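Uricase (Bacillus fastidiosus, PDB 4R8X) catalyses the oxidation of urate by molecular oxygen to 5-hydroxyisourate, the first step in the breakdown of urate to allantoin. Local coordinates at residues D[123-127]-D[128-132]; D[221-225]-D[226-230]; D[233-236]-D[237-241]. All blocks are in the same frame, centred on the assembly; numbering follows the deposited sequence.

Interaction 1 (D[123-127]-D[128-132])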
# COMPACT_ATOMS: atom_id res chain seq x y z
N VAL D 123 5.35 29.66 6.52
CA VAL D 123 4.56 29.95 7.71
C VAL D 123 4.39 31.46 7.88
O VAL D 123 5.29 32.24 7.56
CB VAL D 123 5.18 29.36 9.00
CG1 VAL D 123 5.09 27.83 9.00
CG2 VAL D 123 6.63 29.83 9.19
N GLY D 124 3.23 31.85 8.39
CA GLY D 124 2.97 33.23 8.74
C GLY D 124 3.60 33.54 10.08
O GLY D 124 3.46 32.77 11.03
N THR D 125 4.31 34.66 10.15
CA THR D 125 4.96 35.08 11.38
C THR D 125 4.80 36.59 11.50
O THR D 125 4.20 37.23 10.64
CB THR D 125 6.46 34.76 11.39
OG1 THR D 125 7.14 35.64 10.48
CG2 THR D 125 6.72 33.30 10.99
N ASP D 126 5.34 37.17 12.57
CA ASP D 126 5.24 38.61 12.76
C ASP D 126 6.01 39.41 11.70
O ASP D 126 5.80 40.61 11.55
CB ASP D 126 5.67 39.03 14.17
CG ASP D 126 7.13 38.71 14.46
OD1 ASP D 126 7.69 37.79 13.82
OD2 ASP D 126 7.71 39.36 15.35
N LYS D 127 6.89 38.73 10.96
CA LYS D 127 7.65 39.34 9.88
C LYS D 127 7.05 39.03 8.51
O LYS D 127 7.64 39.37 7.47
CB LYS D 127 9.09 38.84 9.90
CG LYS D 127 9.83 39.15 11.19
CD LYS D 127 11.26 38.68 11.10
CE LYS D 127 12.03 39.07 12.34
NZ LYS D 127 13.46 38.69 12.26
N GLY D 128 5.90 38.39 8.51
CA GLY D 128 5.24 38.00 7.28
C GLY D 128 5.35 36.52 6.99
O GLY D 128 5.76 35.72 7.85
N VAL D 129 4.97 36.12 5.78
CA VAL D 129 5.06 34.72 5.41
C VAL D 129 6.48 34.39 4.96
O VAL D 129 7.00 34.98 4.01
CB VAL D 129 4.04 34.39 4.32
CG1 VAL D 129 4.19 32.94 3.90
CG2 VAL D 129 2.63 34.64 4.85
N VAL D 130 7.10 33.45 5.67
CA VAL D 130 8.49 33.09 5.41
C VAL D 130 8.67 31.58 5.48
O VAL D 130 7.78 30.84 5.91
CB VAL D 130 9.46 33.74 6.43
CG1 VAL D 130 9.34 35.27 6.40
CG2 VAL D 130 9.18 33.21 7.83
N THR D 131 9.84 31.13 5.05
CA THR D 131 10.17 29.72 5.13
C THR D 131 10.51 29.37 6.57
O THR D 131 11.34 30.04 7.19
CB THR D 131 11.38 29.38 4.25
OG1 THR D 131 11.10 29.77 2.90
CG2 THR D 131 11.65 27.90 4.30
N SER D 132 9.88 28.34 7.12
CA SER D 132 10.19 27.93 8.48
C SER D 132 11.56 27.28 8.57
O SER D 132 11.94 26.51 7.69
CB SER D 132 9.15 26.94 9.00
OG SER D 132 9.46 26.56 10.34
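Val123 to Ser132 form the tip of a beta hairpin, with Asp126 and Lys127 as its two-residue loop. Thr125 to Gly128 is a type I beta turn, closed by bonds in both directions. Gly128 N donates to Thr125 O at 3.0 Å, and Thr125 N donates to Gly128 O at 2.9 Å. The second acceptor is gripped twice. Thr125 OG1 also donates to Gly128 O, at 3.0 Å. This hydroxyl comes in the carbonyl plane, on a lone pair, whereas the amide stands about 50° out of that plane. A chi1 of 72° sets OG1 between the backbone N and the carbonyl carbon, facing the turn. There it also accepts from Lys127 N at 3.1 Å, which makes an ST turn. A valine in place of Thr125 would probably leave Lys127 N without this acceptor and Gly128 O with one donor fewer. Gly128 has backbone angles at which a CB would be jammed against Lys127 O, which calls for glycine.

Further from the tip, Val123 and Val130 form a hydrogen-bonded antiparallel pair. The hydrogen bond from Val123 N to Val130 O is 2.8 Å long and nearly straight (171°). On the side of Val123 and Thr125, the methyl carbon CG2 of Thr125 meets Val130 CG2 at 4.0 Å, the two side chains crossing at about a right angle. Val123 CG2 lies 3.8 Å from Ser132 CB. On the other side, Val129 CG2 rests 4.2 Å from Gly124 CA. The hairpin meets a second subunit. Ser132 OG is hydrogen-bonded to His237 of that subunit, and Gly124 N to Ser234 of the same subunit. The double bonding between Thr125 and Gly128 across a type I turn is that of a tight two-residue beta hairpin, here projecting from the long strand 108-125.

Interaction 2 (D[221-225]-D[226-230])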
# COMPACT_ATOMS: atom_id res chain seq x y z
N ASN D 221 31.18 20.30 -8.44
CA ASN D 221 31.17 19.09 -9.25
C ASN D 221 30.15 18.06 -8.81
O ASN D 221 30.09 16.97 -9.38
CB ASN D 221 32.55 18.44 -9.25
CG ASN D 221 33.61 19.34 -9.81
OD1 ASN D 221 33.34 20.19 -10.66
ND2 ASN D 221 34.84 19.17 -9.34
N TYR D 222 29.37 18.39 -7.78
CA TYR D 222 28.32 17.50 -7.29
C TYR D 222 27.02 17.78 -7.99
O TYR D 222 26.58 18.93 -8.07
CB TYR D 222 28.11 17.64 -5.77
CG TYR D 222 27.06 16.68 -5.27
CD1 TYR D 222 27.35 15.33 -5.13
CD2 TYR D 222 25.75 17.10 -4.97
CE1 TYR D 222 26.41 14.42 -4.70
CE2 TYR D 222 24.79 16.19 -4.54
CZ TYR D 222 25.13 14.84 -4.42
OH TYR D 222 24.20 13.94 -3.98
N VAL D 223 26.39 16.72 -8.49
CA VAL D 223 25.11 16.86 -9.17
C VAL D 223 23.98 16.55 -8.18
O VAL D 223 23.80 15.40 -7.79
CB VAL D 223 25.01 15.93 -10.39
CG1 VAL D 223 23.69 16.14 -11.12
CG2 VAL D 223 26.18 16.20 -11.34
N ALA D 224 23.24 17.57 -7.78
CA ALA D 224 22.11 17.37 -6.88
C ALA D 224 20.92 16.81 -7.64
O ALA D 224 20.57 17.31 -8.72
CB ALA D 224 21.74 18.67 -6.18
N ALA D 225 20.31 15.76 -7.09
CA ALA D 225 19.12 15.15 -7.70
C ALA D 225 18.03 16.18 -7.97
O ALA D 225 17.29 16.08 -8.94
CB ALA D 225 18.58 14.00 -6.84
N GLU D 226 17.93 17.19 -7.10
CA GLU D 226 16.94 18.24 -7.28
C GLU D 226 17.17 19.04 -8.55
O GLU D 226 16.21 19.49 -9.19
CB GLU D 226 16.93 19.17 -6.07
CG GLU D 226 16.34 18.54 -4.81
CD GLU D 226 17.33 17.75 -3.97
OE1 GLU D 226 16.95 17.35 -2.85
OE2 GLU D 226 18.48 17.52 -4.41
N GLN D 227 18.43 19.22 -8.91
CA GLN D 227 18.76 19.91 -10.16
C GLN D 227 18.32 19.09 -11.36
O GLN D 227 17.78 19.62 -12.34
CB GLN D 227 20.26 20.18 -10.26
CG GLN D 227 20.77 21.12 -9.21
CD GLN D 227 22.26 21.35 -9.34
OE1 GLN D 227 23.07 20.46 -9.04
NE2 GLN D 227 22.64 22.53 -9.79
N VAL D 228 18.53 17.78 -11.27
CA VAL D 228 18.14 16.86 -12.33
C VAL D 228 16.62 16.84 -12.48
O VAL D 228 16.10 16.87 -13.59
CB VAL D 228 18.70 15.46 -12.05
CG1 VAL D 228 18.14 14.45 -13.02
CG2 VAL D 228 20.24 15.47 -12.15
N ARG D 229 15.91 16.81 -11.35
CA ARG D 229 14.45 16.90 -11.34
C ARG D 229 13.99 18.18 -12.04
O ARG D 229 13.06 18.16 -12.86
CB ARG D 229 13.95 16.83 -9.89
CG ARG D 229 12.44 16.83 -9.70
CD ARG D 229 11.88 18.24 -9.52
NE ARG D 229 12.68 19.03 -8.59
CZ ARG D 229 12.62 18.93 -7.26
NH1 ARG D 229 11.80 18.06 -6.70
NH2 ARG D 229 13.38 19.70 -6.50
N ASP D 230 14.63 19.30 -11.72
CA ASP D 230 14.29 20.57 -12.34
C ASP D 230 14.58 20.59 -13.85
O ASP D 230 13.83 21.19 -14.61
CB ASP D 230 15.00 21.73 -11.65
CG ASP D 230 14.48 21.99 -10.25
OD1 ASP D 230 13.38 21.49 -9.91
OD2 ASP D 230 15.17 22.70 -9.50
O HOH W 1 25.82 21.10 -9.25
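Gln227 OE1 is gripped by Ala224 N, which donates at 3.2 Å in the amide plane, on a lone pair. A water lies 2.8 Å from the same Gln227 OE1 and 2.6 Å from Tyr222 O, so it spans the two. Ala224 is the N-cap of helix 225-238. A side chain three residues on that accepts from the N-cap amide is one half of a capping box. The other half is missing, because alanine has no polar side chain to return the bond. The Gln227 chain is extended beyond CG, and CG sits beside the backbone N (chi1 -64°). This lets the chain run back along the first turn, with OE1 3.6 Å from Ala224 CB.

The helix proper starts from the N-cap carbonyl. Val228 N donates to Ala224 O at 3.3 Å, and Gln227 N makes a weak hydrogen bond to the same oxygen. Arg229 N then bonds to Ala225 O at 2.9 Å. The helix start packs on the beta sheet, where Ala225 and Val228 touch Trp206 of strand 198-208. Ahead of the cap, Val223 CG1 closes on Val228 CG2 at 3.7 Å.

Interaction 3 (D[233-236]-D[237-241])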
# COMPACT_ATOMS: atom_id res chain seq x y z
N ALA D 233 11.70 18.56 -15.46
CA ALA D 233 10.46 19.31 -15.50
C ALA D 233 10.52 20.40 -16.57
O ALA D 233 9.55 20.62 -17.30
CB ALA D 233 10.18 19.92 -14.15
N SER D 234 11.67 21.06 -16.68
CA SER D 234 11.85 22.16 -17.62
C SER D 234 11.80 21.68 -19.06
O SER D 234 11.17 22.31 -19.91
CB SER D 234 13.18 22.89 -17.35
OG SER D 234 13.16 23.49 -16.06
N VAL D 235 12.44 20.56 -19.33
CA VAL D 235 12.42 19.98 -20.67
C VAL D 235 11.01 19.50 -21.02
O VAL D 235 10.53 19.75 -22.12
CB VAL D 235 13.45 18.85 -20.81
CG1 VAL D 235 13.31 18.13 -22.16
CG2 VAL D 235 14.87 19.41 -20.63
N PHE D 236 10.33 18.85 -20.08
CA PHE D 236 8.94 18.42 -20.29
C PHE D 236 8.06 19.63 -20.65
O PHE D 236 7.24 19.57 -21.58
CB PHE D 236 8.43 17.73 -19.02
CG PHE D 236 7.16 16.92 -19.20
CD1 PHE D 236 6.79 16.41 -20.44
CD2 PHE D 236 6.33 16.67 -18.11
CE1 PHE D 236 5.62 15.66 -20.59
CE2 PHE D 236 5.16 15.93 -18.25
CZ PHE D 236 4.80 15.43 -19.49
N HIS D 237 8.27 20.74 -19.95
CA HIS D 237 7.51 21.98 -20.19
C HIS D 237 7.74 22.55 -21.58
O HIS D 237 6.79 22.93 -22.26
CB HIS D 237 7.86 23.00 -19.11
CG HIS D 237 7.37 24.39 -19.38
ND1 HIS D 237 6.19 24.89 -18.85
CD2 HIS D 237 7.93 25.41 -20.08
CE1 HIS D 237 6.04 26.14 -19.23
NE2 HIS D 237 7.08 26.49 -19.97
N THR D 238 9.00 22.60 -22.01
CA THR D 238 9.37 23.31 -23.23
C THR D 238 9.29 22.48 -24.51
O THR D 238 8.82 22.96 -25.55
CB THR D 238 10.80 23.90 -23.08
OG1 THR D 238 10.79 24.89 -22.05
CG2 THR D 238 11.28 24.52 -24.38
N LEU D 239 9.73 21.23 -24.43
CA LEU D 239 9.82 20.37 -25.61
C LEU D 239 8.45 19.94 -26.11
O LEU D 239 7.57 19.59 -25.32
CB LEU D 239 10.65 19.12 -25.28
CG LEU D 239 10.89 18.08 -26.37
CD1 LEU D 239 11.87 18.60 -27.41
CD2 LEU D 239 11.37 16.77 -25.77
N ASP D 240 8.26 19.99 -27.43
CA ASP D 240 7.11 19.35 -28.05
C ASP D 240 7.51 17.90 -28.29
O ASP D 240 8.06 17.56 -29.34
CB ASP D 240 6.74 20.05 -29.36
CG ASP D 240 6.38 21.51 -29.15
OD1 ASP D 240 5.58 21.80 -28.24
OD2 ASP D 240 6.92 22.37 -29.88
N ASN D 241 7.25 17.04 -27.31
CA ASN D 241 7.70 15.66 -27.40
C ASN D 241 6.84 14.86 -28.37
O ASN D 241 5.66 15.16 -28.57
CB ASN D 241 7.73 15.00 -26.02
CG ASN D 241 6.35 14.72 -25.49
OD1 ASN D 241 5.67 13.80 -25.95
ND2 ASN D 241 5.92 15.50 -24.49
O HOH W 2 7.64 17.56 -23.58
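Phe236 holds CG anti to its own N (chi1 -165°), and Asn241 turns CG between its N and carbonyl carbon (chi1 72°). These two torsions bring the Asn241 amide to the rim of the Phe236 ring, at the C-terminal end of helix 225-238. Asn241 ND2 lies in the ring plane at the edge, 3.9 Å from Phe236 CE1. The ring and amide planes are 31° apart.

The last helical bonds run from His237 N to Ala233 O, from Thr238 N to Ser234 O, and from Leu239 N to Val235 O at 2.9 Å. Leu239 is the first residue to leave helical geometry. Beside this last bond, Leu239 CB sits 4.2 Å from Val235 CG1. The chain then brings Asn241 back toward Phe236. Phe236 also packs on Leu198 and Ile200 of strand 198-208 and on Leu247 of helix 244-258. The Asn241 side chain lies close to that of Phe179, a predicted urate-binding residue, so the helix end probably borders the active site. Lys173 NZ bonds to both Phe236 O and His237 O. One water ties the helix end to the chain that follows: it donates to Phe236 O at 2.9 Å and to Leu239 O at 2.7 Å, and accepts from Asn241 ND2 at 2.8 Å.

In the fold
The three contacts follow in series along the chain. Interaction 1 belongs to the first of the two uricase sequence regions, interactions 2 and 3 to the second. Interactions 2 and 3 mark the start and end of helix 225-238, with centres about 17 Å apart. This helix packs on strand 198-208 of the antiparallel sheet, as in the tunnelling fold of the family. Interaction 1 is the outlying hairpin, its centre about 28 Å from that of interaction 2 and about 33 Å from that of interaction 3. Within one chain it touches neither. Across subunits, however, hairpin 123-132 meets the helix end of interaction 3, joining the two copies in the four-chain assembly.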